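Long-range contact in multiheme cytochrome cf (Carboxydothermus ferrireducens DSM 11255, PDB 6QVM), which probably passes electrons through its chain of c-type hemes to insoluble extracellular Fe(III), working from within the S-layer of the cell: residues 215-229 and 350-363. Sequence-based numbering, arbitrary orientation.
Sequences RVLPAPTAYAGTKKC and GCEACHGPGALHAA. With HEC (heme c), chain G.
A222 and A359 make the backbone link between 215-229, a loop with a type I turn at A219-A222 that leads into helix 226-233, and the two short helices of 350-363: A359 N donates a hydrogen bond to A222 O (3.1 Å). E352 takes two of the cross-segment hydrogen bonds and a third from its own segment. Its CG lies anti to the carbonyl carbon (chi1 -65°) and the chain runs out extended, bringing the carboxylate up to the start of helix 226-233. A224 N meets the syn lone pair of OE1 at 2.7 Å, while G358 N takes the anti lone pair of that oxygen; G225 N reaches OE2 at 2.8 Å, somewhat out of the carboxylate plane. With an alanine here, the amides of A224, G225 and G358 would probably lose their shared acceptor, leaving the turn into helix 226-233 less firmly held. The Y223 ring sets its edge against E352 CB and takes P357 CA over one face, 3.9 Å from the ring centroid. Further along, P218 packs on A359 and A363, and R215 NH2 hydrogen-bonds to A363 O (2.9 Å), in the carbonyl plane and on a lone pair. T226 OG1 accepts from C351 N and is also hydrogen-bonded to E346. C229 SG is joined to CAB of a heme whose iron H361 and H233 bind, and C351, C354, H355 and H480 serve a second: two neighbouring bis-histidine CXXCH heme c sites of a multiheme cytochrome.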
ATOM      1  N   ARG A 215      22.317 -14.670  14.569  1.00 53.53           N
ATOM      2  CA  ARG A 215      21.385 -14.125  13.591  1.00 46.71           C
ATOM      3  C   ARG A 215      20.834 -15.272  12.754  1.00 44.18           C
ATOM      4  O   ARG A 215      21.581 -15.926  12.019  1.00 42.57           O
ATOM      5  CB  ARG A 215      22.084 -13.081  12.726  1.00 40.50           C
ATOM      6  CG  ARG A 215      21.183 -12.408  11.705  1.00 43.52           C
ATOM      7  CD  ARG A 215      21.839 -11.162  11.149  1.00 37.84           C
ATOM      8  NE  ARG A 215      20.940 -10.409  10.277  1.00 39.74           N
ATOM      9  CZ  ARG A 215      20.938 -10.481   8.947  1.00 42.98           C
ATOM     10  NH1 ARG A 215      21.794 -11.275   8.315  1.00 36.01           N
ATOM     11  NH2 ARG A 215      20.082  -9.749   8.245  1.00 36.25           N
ATOM     12  N   VAL A 216      19.532 -15.519  12.859  1.00 44.63           N
ATOM     13  CA  VAL A 216      18.905 -16.682  12.237  1.00 45.46           C
ATOM     14  C   VAL A 216      18.159 -16.241  10.986  1.00 40.13           C
ATOM     15  O   VAL A 216      17.399 -15.264  11.019  1.00 37.26           O
ATOM     16  CB  VAL A 216      17.959 -17.399  13.217  1.00 52.19           C
ATOM     17  CG1 VAL A 216      17.304 -18.609  12.552  1.00 50.72           C
ATOM     18  CG2 VAL A 216      18.704 -17.820  14.470  1.00 57.00           C
ATOM     19  N   LEU A 217      18.375 -16.961   9.887  1.00 38.06           N
ATOM     20  CA  LEU A 217      17.630 -16.699   8.665  1.00 40.07           C
ATOM     21  C   LEU A 217      16.144 -16.946   8.910  1.00 36.17           C
ATOM     22  O   LEU A 217      15.776 -18.021   9.393  1.00 40.63           O
ATOM     23  CB  LEU A 217      18.134 -17.603   7.539  1.00 40.69           C
ATOM     24  CG  LEU A 217      17.812 -17.219   6.103  1.00 48.53           C
ATOM     25  CD1 LEU A 217      18.534 -15.940   5.727  1.00 39.00           C
ATOM     26  CD2 LEU A 217      18.195 -18.356   5.169  1.00 43.62           C
ATOM     27  N   PRO A 218      15.272 -15.990   8.607  1.00 35.00           N
ATOM     28  CA  PRO A 218      13.833 -16.202   8.810  1.00 35.73           C
ATOM     29  C   PRO A 218      13.237 -17.141   7.777  1.00 38.39           C
ATOM     30  O   PRO A 218      13.707 -17.242   6.642  1.00 35.25           O
ATOM     31  CB  PRO A 218      13.235 -14.793   8.661  1.00 25.30           C
ATOM     32  CG  PRO A 218      14.408 -13.850   8.730  1.00 29.29           C
ATOM     33  CD  PRO A 218      15.559 -14.619   8.164  1.00 29.48           C
ATOM     34  N   ALA A 219      12.176 -17.829   8.192  1.00 30.72           N
ATOM     35  CA  ALA A 219      11.464 -18.720   7.294  1.00 32.88           C
ATOM     36  C   ALA A 219      10.743 -17.917   6.209  1.00 34.27           C
ATOM     37  O   ALA A 219      10.433 -16.738   6.401  1.00 34.21           O
ATOM     38  CB  ALA A 219      10.463 -19.563   8.075  1.00 26.58           C
ATOM     39  N   PRO A 220      10.462 -18.533   5.057  1.00 38.57           N
ATOM     40  CA  PRO A 220       9.737 -17.808   4.000  1.00 32.18           C
ATOM     41  C   PRO A 220       8.368 -17.314   4.430  1.00 33.87           C
ATOM     42  O   PRO A 220       7.810 -16.435   3.767  1.00 36.72           O
ATOM     43  CB  PRO A 220       9.623 -18.842   2.871  1.00 29.02           C
ATOM     44  CG  PRO A 220      10.735 -19.815   3.140  1.00 31.43           C
ATOM     45  CD  PRO A 220      10.845 -19.891   4.633  1.00 35.33           C
ATOM     46  N   THR A 221       7.821 -17.829   5.527  1.00 31.99           N
ATOM     47  CA  THR A 221       6.475 -17.502   5.964  1.00 33.21           C
ATOM     48  C   THR A 221       6.435 -16.508   7.118  1.00 36.19           C
ATOM     49  O   THR A 221       5.341 -16.122   7.542  1.00 31.70           O
ATOM     50  CB  THR A 221       5.745 -18.779   6.381  1.00 39.23           C
ATOM     51  OG1 THR A 221       6.582 -19.514   7.278  1.00 38.13           O
ATOM     52  CG2 THR A 221       5.431 -19.635   5.162  1.00 27.81           C
ATOM     53  N   ALA A 222       7.586 -16.073   7.628  1.00 30.13           N
ATOM     54  CA  ALA A 222       7.624 -15.208   8.800  1.00 26.77           C
ATOM     55  C   ALA A 222       7.387 -13.754   8.411  1.00 24.49           C
ATOM     56  O   ALA A 222       7.705 -13.326   7.298  1.00 24.01           O
ATOM     57  CB  ALA A 222       8.959 -15.340   9.534  1.00 18.45           C
ATOM     58  N   TYR A 223       6.835 -12.993   9.354  1.00 25.24           N
ATOM     59  CA  TYR A 223       6.525 -11.585   9.157  1.00 21.92           C
ATOM     60  C   TYR A 223       7.519 -10.707   9.908  1.00 31.54           C
ATOM     61  O   TYR A 223       8.042 -11.089  10.958  1.00 28.07           O
ATOM     62  CB  TYR A 223       5.093 -11.272   9.609  1.00 22.59           C
ATOM     63  CG  TYR A 223       4.042 -11.785   8.645  1.00 27.41           C
ATOM     64  CD1 TYR A 223       3.677 -13.129   8.637  1.00 23.80           C
ATOM     65  CD2 TYR A 223       3.421 -10.932   7.741  1.00 21.00           C
ATOM     66  CE1 TYR A 223       2.723 -13.607   7.762  1.00 20.51           C
ATOM     67  CE2 TYR A 223       2.467 -11.402   6.855  1.00 27.84           C
ATOM     68  CZ  TYR A 223       2.120 -12.739   6.874  1.00 32.94           C
ATOM     69  OH  TYR A 223       1.171 -13.200   5.996  1.00 24.58           O
ATOM     70  N   ALA A 224       7.773  -9.517   9.358  1.00 33.55           N
ATOM     71  CA  ALA A 224       8.770  -8.603   9.906  1.00 30.91           C
ATOM     72  C   ALA A 224       8.170  -7.448  10.694  1.00 28.23           C
ATOM     73  O   ALA A 224       8.814  -6.947  11.620  1.00 29.95           O
ATOM     74  CB  ALA A 224       9.642  -8.038   8.782  1.00 27.28           C
ATOM     75  N   GLY A 225       6.960  -7.015  10.350  1.00 26.29           N
ATOM     76  CA  GLY A 225       6.364  -5.854  10.982  1.00 19.65           C
ATOM     77  C   GLY A 225       6.568  -4.594  10.166  1.00 30.19           C
ATOM     78  O   GLY A 225       7.631  -4.405   9.566  1.00 26.87           O
ATOM     79  N   THR A 226       5.545  -3.736  10.121  1.00 26.60           N
ATOM     80  CA  THR A 226       5.604  -2.529   9.300  1.00 29.11           C
ATOM     81  C   THR A 226       6.820  -1.675   9.637  1.00 33.02           C
ATOM     82  O   THR A 226       7.471  -1.121   8.744  1.00 29.15           O
ATOM     83  CB  THR A 226       4.312  -1.727   9.482  1.00 25.99           C
ATOM     84  OG1 THR A 226       3.248  -2.379   8.780  1.00 28.72           O
ATOM     85  CG2 THR A 226       4.469  -0.286   8.983  1.00 20.09           C
ATOM     86  N   LYS A 227       7.158  -1.586  10.923  1.00 25.48           N
ATOM     87  CA  LYS A 227       8.252  -0.715  11.343  1.00 34.07           C
ATOM     88  C   LYS A 227       9.570  -1.151  10.712  1.00 30.76           C
ATOM     89  O   LYS A 227      10.411  -0.311  10.363  1.00 30.86           O
ATOM     90  CB  LYS A 227       8.342  -0.694  12.867  1.00 35.38           C
ATOM     91  CG  LYS A 227       8.959   0.565  13.449  1.00 49.93           C
ATOM     92  N   LYS A 228       9.761  -2.461  10.532  1.00 30.35           N
ATOM     93  CA  LYS A 228      10.982  -2.952   9.892  1.00 27.03           C
ATOM     94  C   LYS A 228      11.015  -2.593   8.409  1.00 26.60           C
ATOM     95  O   LYS A 228      12.066  -2.209   7.880  1.00 26.47           O
ATOM     96  CB  LYS A 228      11.106  -4.463  10.082  1.00 30.14           C
ATOM     97  CG  LYS A 228      12.383  -5.067   9.532  1.00 34.83           C
ATOM     98  CD  LYS A 228      13.390  -5.347  10.638  1.00 45.34           C
ATOM     99  CE  LYS A 228      13.975  -6.753  10.532  1.00 65.32           C
ATOM    100  NZ  LYS A 228      15.030  -6.860   9.487  1.00 64.78           N
ATOM    101  N   CYS A 229       9.873  -2.708   7.724  1.00 22.61           N
ATOM    102  CA  CYS A 229       9.796  -2.286   6.328  1.00 17.59           C
ATOM    103  C   CYS A 229      10.177  -0.819   6.178  1.00 24.71           C
ATOM    104  O   CYS A 229      10.926  -0.453   5.265  1.00 25.38           O
ATOM    105  CB  CYS A 229       8.389  -2.524   5.776  1.00 20.36           C
ATOM    106  SG  CYS A 229       7.679  -4.154   6.127  1.00 24.00           S
ATOM    107  N   GLY A 350      -0.932  -3.895   7.937  1.00 16.45           N
ATOM    108  CA  GLY A 350       0.422  -3.446   7.699  1.00 20.73           C
ATOM    109  C   GLY A 350       0.871  -3.686   6.269  1.00 22.99           C
ATOM    110  O   GLY A 350       0.121  -4.169   5.421  1.00 23.68           O
ATOM    111  N   CYS A 351       2.138  -3.345   6.017  1.00 23.19           N
ATOM    112  CA  CYS A 351       2.711  -3.523   4.687  1.00 23.77           C
ATOM    113  C   CYS A 351       2.521  -4.942   4.187  1.00 25.86           C
ATOM    114  O   CYS A 351       2.165  -5.162   3.023  1.00 26.68           O
ATOM    115  CB  CYS A 351       4.201  -3.180   4.695  1.00 22.08           C
ATOM    116  SG  CYS A 351       4.648  -1.733   5.660  1.00 29.90           S
ATOM    117  N   GLU A 352       2.744  -5.919   5.059  1.00 22.16           N
ATOM    118  CA  GLU A 352       2.745  -7.313   4.647  1.00 24.18           C
ATOM    119  C   GLU A 352       1.352  -7.873   4.428  1.00 29.47           C
ATOM    120  O   GLU A 352       1.230  -9.014   3.968  1.00 29.78           O
ATOM    121  CB  GLU A 352       3.501  -8.135   5.686  1.00 22.31           C
ATOM    122  CG  GLU A 352       4.982  -7.764   5.762  1.00 22.46           C
ATOM    123  CD  GLU A 352       5.652  -8.237   7.044  1.00 29.99           C
ATOM    124  OE1 GLU A 352       6.479  -9.180   6.976  1.00 23.20           O
ATOM    125  OE2 GLU A 352       5.334  -7.671   8.116  1.00 25.63           O
ATOM    126  N   ALA A 353       0.304  -7.106   4.736  1.00 26.40           N
ATOM    127  CA  ALA A 353      -1.038  -7.561   4.391  1.00 22.08           C
ATOM    128  C   ALA A 353      -1.235  -7.569   2.881  1.00 26.55           C
ATOM    129  O   ALA A 353      -2.039  -8.346   2.362  1.00 27.10           O
ATOM    130  CB  ALA A 353      -2.090  -6.685   5.064  1.00 19.35           C
ATOM    131  N   CYS A 354      -0.493  -6.732   2.167  1.00 23.76           N
ATOM    132  CA  CYS A 354      -0.486  -6.715   0.708  1.00 24.78           C
ATOM    133  C   CYS A 354       0.773  -7.324   0.103  1.00 28.19           C
ATOM    134  O   CYS A 354       0.694  -7.997  -0.929  1.00 29.28           O
ATOM    135  CB  CYS A 354      -0.632  -5.279   0.197  1.00 27.07           C
ATOM    136  SG  CYS A 354      -2.084  -4.403   0.811  1.00 28.44           S
ATOM    137  N   HIS A 355       1.930  -7.138   0.735  1.00 25.98           N
ATOM    138  CA  HIS A 355       3.203  -7.591   0.186  1.00 22.38           C
ATOM    139  C   HIS A 355       3.591  -8.976   0.677  1.00 28.45           C
ATOM    140  O   HIS A 355       4.653  -9.479   0.294  1.00 30.30           O
ATOM    141  CB  HIS A 355       4.312  -6.587   0.527  1.00 19.73           C
ATOM    142  CG  HIS A 355       4.125  -5.245  -0.107  1.00 25.89           C
ATOM    143  ND1 HIS A 355       4.439  -4.994  -1.426  1.00 21.47           N
ATOM    144  CD2 HIS A 355       3.637  -4.083   0.391  1.00 28.51           C
ATOM    145  CE1 HIS A 355       4.161  -3.734  -1.712  1.00 25.53           C
ATOM    146  NE2 HIS A 355       3.677  -3.158  -0.625  1.00 30.33           N
ATOM    147  N   GLY A 356       2.765  -9.593   1.518  1.00 22.78           N
ATOM    148  CA  GLY A 356       3.006 -10.937   1.983  1.00 22.52           C
ATOM    149  C   GLY A 356       4.061 -11.006   3.068  1.00 29.61           C
ATOM    150  O   GLY A 356       4.634  -9.991   3.466  1.00 28.39           O
ATOM    151  N   PRO A 357       4.353 -12.214   3.548  1.00 38.88           N
ATOM    152  CA  PRO A 357       5.388 -12.379   4.580  1.00 31.65           C
ATOM    153  C   PRO A 357       6.718 -11.809   4.110  1.00 36.13           C
ATOM    154  O   PRO A 357       7.210 -12.149   3.035  1.00 31.38           O
ATOM    155  CB  PRO A 357       5.463 -13.900   4.764  1.00 36.74           C
ATOM    156  CG  PRO A 357       4.161 -14.421   4.207  1.00 32.47           C
ATOM    157  CD  PRO A 357       3.825 -13.505   3.080  1.00 31.26           C
ATOM    158  N   GLY A 358       7.305 -10.933   4.920  1.00 23.65           N
ATOM    159  CA  GLY A 358       8.464 -10.192   4.462  1.00 20.79           C
ATOM    160  C   GLY A 358       9.694 -10.271   5.344  1.00 22.53           C
ATOM    161  O   GLY A 358      10.651  -9.522   5.133  1.00 23.13           O
ATOM    162  N   ALA A 359       9.692 -11.175   6.329  1.00 22.81           N
ATOM    163  CA  ALA A 359      10.829 -11.273   7.242  1.00 26.64           C
ATOM    164  C   ALA A 359      12.093 -11.678   6.494  1.00 31.55           C
ATOM    165  O   ALA A 359      13.166 -11.096   6.696  1.00 33.40           O
ATOM    166  CB  ALA A 359      10.527 -12.261   8.366  1.00 18.68           C
ATOM    167  N   LEU A 360      11.989 -12.692   5.632  1.00 26.67           N
ATOM    168  CA  LEU A 360      13.146 -13.111   4.845  1.00 25.56           C
ATOM    169  C   LEU A 360      13.614 -11.996   3.917  1.00 31.64           C
ATOM    170  O   LEU A 360      14.821 -11.791   3.741  1.00 29.58           O
ATOM    171  CB  LEU A 360      12.817 -14.373   4.049  1.00 29.50           C
ATOM    172  CG  LEU A 360      13.925 -14.950   3.155  1.00 40.63           C
ATOM    173  CD1 LEU A 360      15.189 -15.229   3.951  1.00 31.91           C
ATOM    174  CD2 LEU A 360      13.438 -16.218   2.463  1.00 26.11           C
ATOM    175  N   HIS A 361      12.673 -11.263   3.315  1.00 27.61           N
ATOM    176  CA  HIS A 361      13.045 -10.116   2.492  1.00 24.80           C
ATOM    177  C   HIS A 361      13.719  -9.036   3.329  1.00 33.60           C
ATOM    178  O   HIS A 361      14.737  -8.462   2.925  1.00 27.95           O
ATOM    179  CB  HIS A 361      11.814  -9.546   1.791  1.00 25.48           C
ATOM    180  CG  HIS A 361      12.043  -8.194   1.202  1.00 30.31           C
ATOM    181  ND1 HIS A 361      12.814  -7.995   0.078  1.00 26.52           N
ATOM    182  CD2 HIS A 361      11.626  -6.967   1.595  1.00 28.63           C
ATOM    183  CE1 HIS A 361      12.842  -6.706  -0.213  1.00 29.94           C
ATOM    184  NE2 HIS A 361      12.137  -6.059   0.700  1.00 30.29           N
ATOM    185  N   ALA A 362      13.168  -8.753   4.513  1.00 28.41           N
ATOM    186  CA  ALA A 362      13.702  -7.690   5.357  1.00 32.39           C
ATOM    187  C   ALA A 362      15.103  -7.996   5.872  1.00 33.24           C
ATOM    188  O   ALA A 362      15.825  -7.068   6.254  1.00 33.30           O
ATOM    189  CB  ALA A 362      12.761  -7.437   6.536  1.00 25.89           C
ATOM    190  N   ALA A 363      15.498  -9.268   5.896  1.00 28.41           N
ATOM    191  CA  ALA A 363      16.825  -9.644   6.361  1.00 29.63           C
ATOM    192  C   ALA A 363      17.851  -9.720   5.239  1.00 31.51           C
ATOM    193  O   ALA A 363      19.039  -9.914   5.520  1.00 34.36           O
ATOM    194  CB  ALA A 363      16.770 -10.990   7.094  1.00 20.35           C
TER
HETATM  195 FE   HEC G 703      12.117  -4.125   0.690  1.00 24.11          FE
HETATM  196  CHA HEC G 703      12.537  -4.238  -2.720  1.00 25.14           C
HETATM  197  CHB HEC G 703       8.704  -4.167   0.260  1.00 19.20           C
HETATM  198  CHC HEC G 703      11.674  -4.334   4.094  1.00 27.91           C
HETATM  199  CHD HEC G 703      15.449  -3.467   1.187  1.00 25.37           C
HETATM  200  NA  HEC G 703      10.855  -4.164  -0.915  1.00 19.53           N
HETATM  201  C1A HEC G 703      11.240  -4.238  -2.242  1.00 26.85           C
HETATM  202  C2A HEC G 703      10.038  -4.294  -3.051  1.00 24.70           C
HETATM  203  C3A HEC G 703       8.982  -4.271  -2.230  1.00 25.30           C
HETATM  204  C4A HEC G 703       9.476  -4.187  -0.874  1.00 23.93           C
HETATM  205  CMA HEC G 703       7.499  -4.319  -2.658  1.00 20.03           C
HETATM  206  CAA HEC G 703      10.004  -4.387  -4.590  1.00 22.72           C
HETATM  207  CBA HEC G 703      10.102  -5.868  -4.957  1.00 32.09           C
HETATM  208  CGA HEC G 703      10.090  -6.042  -6.456  1.00 40.63           C
HETATM  209  O1A HEC G 703      10.835  -5.310  -7.168  1.00 40.77           O
HETATM  210  O2A HEC G 703       9.328  -6.925  -6.933  1.00 37.97           O
HETATM  211  NB  HEC G 703      10.486  -4.176   1.956  1.00 23.91           N
HETATM  212  C1B HEC G 703       9.176  -4.354   1.546  1.00 19.74           C
HETATM  213  C2B HEC G 703       8.397  -4.771   2.700  1.00 21.07           C
HETATM  214  C3B HEC G 703       9.221  -4.802   3.767  1.00 22.37           C
HETATM  215  C4B HEC G 703      10.549  -4.433   3.311  1.00 21.53           C
HETATM  216  CMB HEC G 703       6.876  -5.050   2.672  1.00 20.25           C
HETATM  217  CAB HEC G 703       8.864  -5.180   5.225  1.00 24.14           C
HETATM  218  CBB HEC G 703       8.539  -6.687   5.322  1.00 25.86           C
HETATM  219  NC  HEC G 703      13.322  -3.909   2.324  1.00 20.49           N
HETATM  220  C1C HEC G 703      12.939  -4.042   3.644  1.00 22.64           C
HETATM  221  C2C HEC G 703      14.115  -3.984   4.490  1.00 28.69           C
HETATM  222  C3C HEC G 703      15.162  -3.668   3.699  1.00 27.93           C
HETATM  223  C4C HEC G 703      14.681  -3.654   2.321  1.00 28.49           C
HETATM  224  CMC HEC G 703      14.085  -4.001   6.039  1.00 22.22           C
HETATM  225  CAC HEC G 703      16.626  -3.409   4.143  1.00 32.09           C
HETATM  226  CBC HEC G 703      17.225  -4.667   4.796  1.00 31.83           C
HETATM  227  ND  HEC G 703      13.730  -3.881  -0.575  1.00 23.94           N
HETATM  228  C1D HEC G 703      15.029  -3.649  -0.122  1.00 25.45           C
HETATM  229  C2D HEC G 703      15.902  -3.599  -1.269  1.00 30.95           C
HETATM  230  C3D HEC G 703      15.007  -3.847  -2.489  1.00 27.15           C
HETATM  231  C4D HEC G 703      13.669  -4.004  -1.964  1.00 25.66           C
HETATM  232  CMD HEC G 703      17.424  -3.371  -1.254  1.00 26.87           C
HETATM  233  CAD HEC G 703      15.464  -3.904  -3.960  1.00 28.88           C
HETATM  234  CBD HEC G 703      15.611  -2.480  -4.478  1.00 32.60           C
HETATM  235  CGD HEC G 703      14.250  -1.838  -4.497  1.00 39.03           C
HETATM  236  O1D HEC G 703      13.414  -2.245  -5.345  1.00 45.02           O
HETATM  237  O2D HEC G 703      14.001  -0.927  -3.667  1.00 42.36           O
HETATM  238  O   HOH W   1      21.651 -10.892   5.399  1.00 29.51           O
HETATM  239  O   HOH W   2       9.478 -14.219   5.304  1.00 24.76           O
HETATM  240  O   HOH W   3      -0.082 -11.323   4.518  1.00 26.68           O
HETATM  241  O   HOH W   4       3.762  -5.453   7.751  1.00 26.64           O
HETATM  242  O   HOH W   5      13.877  -9.785   9.077  1.00 34.85           O